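PDB 5CYV: transcriptional regulator from Rhodococcus jostii, which binds p-coumaroyl-CoA and, as a MarR-family regulator, probably binds DNA to control transcription of p-hydroxycinnamate metabolism genes. Local coordinates for residues S67-V70 with G71-D74; G123-D126 with T127-N130. One frame throughout, in Å; residues are numbered along the deposited sequence. Where two conformers were deposited one is given.

Contact 1 of 2, residues S67-V70 with G71-D74; sequences SQIV and GLVD
The carbonyls of Ile-69 and Val-70 open the helix that runs on through 71-74: Ile-69 O takes the N-H of Val-73 at 3.0 Å in a nearly straight bond (169° at the hydrogen), and Val-70 O takes that of Asp-74 at 2.9 Å. Two residues before the Ile-69 to Val-73 bond, a water bridges a pair with the same i to i+4 spacing, donating to Ser-67 O and accepting from Gly-71 N, the latter at 2.8 Å. The apolar side chains lie along one flank. Ile-69 turns its CG2 branch anti to its own nitrogen, beside the carbonyl carbon, and from there the methyl meets CG2 of Val-73 at 3.9 Å. Its CD1, on the other branch, reaches CD1 of Leu-72 at 4.1 Å, so one isoleucine packs obliquely against two successive residues of the next turn. Leu-72 CG also rests 3.8 Å from the carbonyl oxygen of Gln-68.

In the winged helix-turn-helix of MarR proteins, helix 70-78, following helix 55-62, corresponds to the recognition helix, and 67-69 is the end of the connection leading into it. Ile-69 faces back onto Val-58 and Ala-59 of helix 55-62, while Leu-72 and Val-73 lean on Val-42 of helix 37-47, so Ile-69 and Val-73 are buried against the neighbouring helices, with Leu-72 at the margin.

The side that carries Val-70 and Asp-74 is mixed, an aliphatic branch beside a carboxylate: Val-70 CG1 lies 4.0 Å from Asp-74 OD2, the two side chains pointing the same way. The carboxylate, folded back beside its own backbone N (chi1 -70°), lies over Val-70 O, yet its strong partner is Arg-84, a salt bridge through OD1. That arginine also makes a weak hydrogen bond to Val-70 O, which probably offsets the closeness of two acceptors.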
loop_
_atom_site.group_PDB
_atom_site.type_symbol
_atom_site.label_atom_id
_atom_site.label_comp_id
_atom_site.label_asym_id
_atom_site.label_seq_id
_atom_site.Cartn_x
_atom_site.Cartn_y
_atom_site.Cartn_z
ATOM N N SER B 67 -18.972 5.946 -4.530
ATOM C CA SER B 67 -19.350 7.064 -3.663
ATOM C C SER B 67 -18.118 7.774 -3.130
ATOM O O SER B 67 -18.182 8.953 -2.744
ATOM C CB SER B 67 -20.188 6.552 -2.482
ATOM O OG SER B 67 -19.444 5.675 -1.658
ATOM N N GLN B 68 -16.999 7.070 -3.096
ATOM C CA GLN B 68 -15.764 7.660 -2.527
ATOM C C GLN B 68 -15.047 8.519 -3.546
ATOM O O GLN B 68 -14.146 9.252 -3.220
ATOM C CB GLN B 68 -14.826 6.568 -1.967
ATOM C CG GLN B 68 -15.476 5.881 -0.771
ATOM C CD GLN B 68 -14.483 5.324 0.289
ATOM O OE1 GLN B 68 -13.288 5.604 0.282
ATOM N NE2 GLN B 68 -15.020 4.502 1.186
ATOM N N ILE B 69 -15.483 8.459 -4.802
ATOM C CA ILE B 69 -14.817 9.203 -5.850
ATOM C C ILE B 69 -15.467 10.581 -6.024
ATOM O O ILE B 69 -14.766 11.517 -6.466
ATOM C CB ILE B 69 -14.919 8.408 -7.245
ATOM C CG1 ILE B 69 -14.263 7.030 -7.119
ATOM C CG2 ILE B 69 -14.329 9.150 -8.455
ATOM C CD1 ILE B 69 -12.840 7.101 -6.631
ATOM N N VAL B 70 -16.734 10.727 -5.605
ATOM C CA VAL B 70 -17.458 11.967 -5.864
ATOM C C VAL B 70 -16.721 13.186 -5.299
ATOM O O VAL B 70 -16.560 14.191 -6.005
ATOM C CB VAL B 70 -18.847 11.886 -5.274
ATOM C CG1 VAL B 70 -19.594 13.207 -5.467
ATOM C CG2 VAL B 70 -19.605 10.741 -5.930
ATOM N N GLY B 71 -16.254 13.087 -4.048
ATOM C CA GLY B 71 -15.571 14.217 -3.431
ATOM C C GLY B 71 -14.220 14.562 -4.011
ATOM O O GLY B 71 -13.785 15.707 -3.985
ATOM N N LEU B 72 -13.518 13.552 -4.548
ATOM C CA LEU B 72 -12.278 13.782 -5.252
ATOM C C LEU B 72 -12.521 14.564 -6.537
ATOM O O LEU B 72 -11.781 15.498 -6.838
ATOM C CB LEU B 72 -11.627 12.456 -5.632
ATOM C CG LEU B 72 -11.362 11.530 -4.454
ATOM C CD1 LEU B 72 -10.877 10.233 -4.930
ATOM C CD2 LEU B 72 -10.267 12.154 -3.528
ATOM N N VAL B 73 -13.567 14.162 -7.264
ATOM C CA VAL B 73 -13.965 14.925 -8.457
ATOM C C VAL B 73 -14.397 16.324 -8.058
ATOM O O VAL B 73 -14.012 17.297 -8.756
ATOM C CB VAL B 73 -15.050 14.188 -9.255
ATOM C CG1 VAL B 73 -15.545 15.058 -10.431
ATOM C CG2 VAL B 73 -14.485 12.806 -9.729
ATOM N N ASP B 74 -15.124 16.484 -6.930
ATOM C CA ASP B 74 -15.519 17.829 -6.513
ATOM C C ASP B 74 -14.280 18.694 -6.282
ATOM O O ASP B 74 -14.264 19.882 -6.605
ATOM C CB ASP B 74 -16.350 17.787 -5.216
ATOM C CG ASP B 74 -17.750 17.183 -5.383
ATOM O OD1 ASP B 74 -18.267 17.042 -6.511
ATOM O OD2 ASP B 74 -18.355 16.881 -4.300
HETATM O O HOH W 1 -16.889 11.192 -2.043
#

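Contact 2 of 2, residues G123-D126 with T127-N130; sequences GIPD and TVVN
Ile-124 is the first residue of 123-126 to touch the helix, its CG2 methyl set between two valines, 3.6 Å from Val-128 CG1 and 3.7 Å from Val-129 CG2. The side chains cross at about a right angle. CG2 lies anti to the isoleucine's backbone N, and the extended backbone of Ile-124 lets this methyl reach back over the first turn.

Pro-125 follows at the N-cap position, where its ring leaves no N-H to be satisfied. Its CB brushes Val-128 CG2 at 4.1 Å, but the carbonyl does more: Pro-125 O receives Val-129 N at 3.0 Å, close to straight at 168°, and Val-128 N in a weak, strongly bent bond (121°).

Asp-126 begins helix 126-140, and its O accepts from Asn-130 N at 2.9 Å, with the donor tilted 20° from the carbonyl plane. The amide of Asn-130 folds back over that same oxygen, CG coming within 3.1 Å of it, while its OD1 is engaged by Arg-133.

Ile-124 and Val-128 also pack on Ile-139 and Thr-135 of the second subunit, respectively, so this turn belongs to the dimer interface. Chemically, then, two backbone carbonyls start the helix without help from a polar capping side chain across the contact, and of the aliphatic groups that brace its first turn, Ile-124 and Val-128 also pack against the partner chain.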
loop_
_atom_site.group_PDB
_atom_site.type_symbol
_atom_site.label_atom_id
_atom_site.label_comp_id
_atom_site.label_asym_id
_atom_site.label_seq_id
_atom_site.Cartn_x
_atom_site.Cartn_y
_atom_site.Cartn_z
ATOM N N GLY B 123 16.624 0.804 -9.817
ATOM C CA GLY B 123 17.699 -0.172 -9.755
ATOM C C GLY B 123 17.288 -1.621 -9.891
ATOM O O GLY B 123 18.132 -2.507 -9.857
ATOM N N ILE B 124 16.011 -1.868 -10.063
ATOM C CA ILE B 124 15.566 -3.271 -10.149
ATOM C C ILE B 124 15.670 -3.768 -11.597
ATOM O O ILE B 124 15.267 -3.064 -12.500
ATOM C CB ILE B 124 14.119 -3.410 -9.656
ATOM C CG1 ILE B 124 13.948 -2.832 -8.247
ATOM C CG2 ILE B 124 13.697 -4.913 -9.609
ATOM C CD1 ILE B 124 12.481 -2.788 -7.808
ATOM N N PRO B 125 16.167 -5.003 -11.799
ATOM C CA PRO B 125 16.246 -5.485 -13.189
ATOM C C PRO B 125 14.877 -5.472 -13.872
ATOM O O PRO B 125 13.864 -5.813 -13.223
ATOM C CB PRO B 125 16.757 -6.920 -13.032
ATOM C CG PRO B 125 17.551 -6.912 -11.737
ATOM C CD PRO B 125 16.701 -5.985 -10.840
ATOM N N ASP B 126 14.862 -5.155 -15.177
ATOM C CA ASP B 126 13.605 -4.988 -15.904
ATOM C C ASP B 126 12.812 -6.289 -15.843
ATOM O O ASP B 126 11.591 -6.255 -15.705
ATOM C CB ASP B 126 13.818 -4.640 -17.390
ATOM C CG ASP B 126 14.360 -3.244 -17.604
ATOM O OD1 ASP B 126 14.141 -2.377 -16.729
ATOM O OD2 ASP B 126 15.008 -3.044 -18.665
ATOM N N THR B 127 13.487 -7.423 -15.940
ATOM C CA THR B 127 12.737 -8.670 -15.958
ATOM C C THR B 127 12.046 -8.976 -14.620
ATOM O O THR B 127 10.976 -9.611 -14.533
ATOM C CB THR B 127 13.665 -9.827 -16.389
ATOM O OG1 THR B 127 12.853 -10.925 -16.793
ATOM C CG2 THR B 127 14.632 -10.276 -15.278
ATOM N N VAL B 128 12.658 -8.507 -13.539
ATOM C CA VAL B 128 12.056 -8.588 -12.211
ATOM C C VAL B 128 10.874 -7.650 -12.030
ATOM O O VAL B 128 9.845 -8.065 -11.468
ATOM C CB VAL B 128 13.145 -8.337 -11.151
ATOM C CG1 VAL B 128 12.560 -8.322 -9.742
ATOM C CG2 VAL B 128 14.156 -9.453 -11.222
ATOM N N VAL B 129 11.030 -6.405 -12.472
ATOM C CA VAL B 129 9.908 -5.451 -12.462
ATOM C C VAL B 129 8.755 -5.968 -13.277
ATOM O O VAL B 129 7.602 -5.847 -12.861
ATOM C CB VAL B 129 10.327 -4.106 -13.031
ATOM C CG1 VAL B 129 9.092 -3.142 -13.064
ATOM C CG2 VAL B 129 11.425 -3.550 -12.122
ATOM N N ASN B 130 9.037 -6.515 -14.447
ATOM C CA ASN B 130 7.983 -6.935 -15.319
ATOM C C ASN B 130 7.192 -8.041 -14.639
ATOM O O ASN B 130 5.961 -8.133 -14.762
ATOM C CB ASN B 130 8.517 -7.443 -16.653
ATOM C CG ASN B 130 9.063 -6.316 -17.548
ATOM O OD1 ASN B 130 8.758 -5.142 -17.304
ATOM N ND2 ASN B 130 9.894 -6.662 -18.548
#

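Overall arrangement
Contact 1 comes first along the chain and contact 2 well after it, with strands 82-87 and 94-98 and helix 100-121 in between. Each marks where a loop passes into a helix, 70-78 in one case and 126-140 in the other. Their centres lie 35 Å apart, on opposite sides of the chain's centre, so they share no packing. Contact 1 sits in the winged helix-turn-helix part, contact 2 at the dimer interface. One end of the subunit thus probably reads DNA, while the other takes part in pairing the subunits. A bound p-coumaroyl-CoA lies about 6 Å from the side chain of Gln-68 in contact 1, against about 13 Å from that of Val-129 in contact 2.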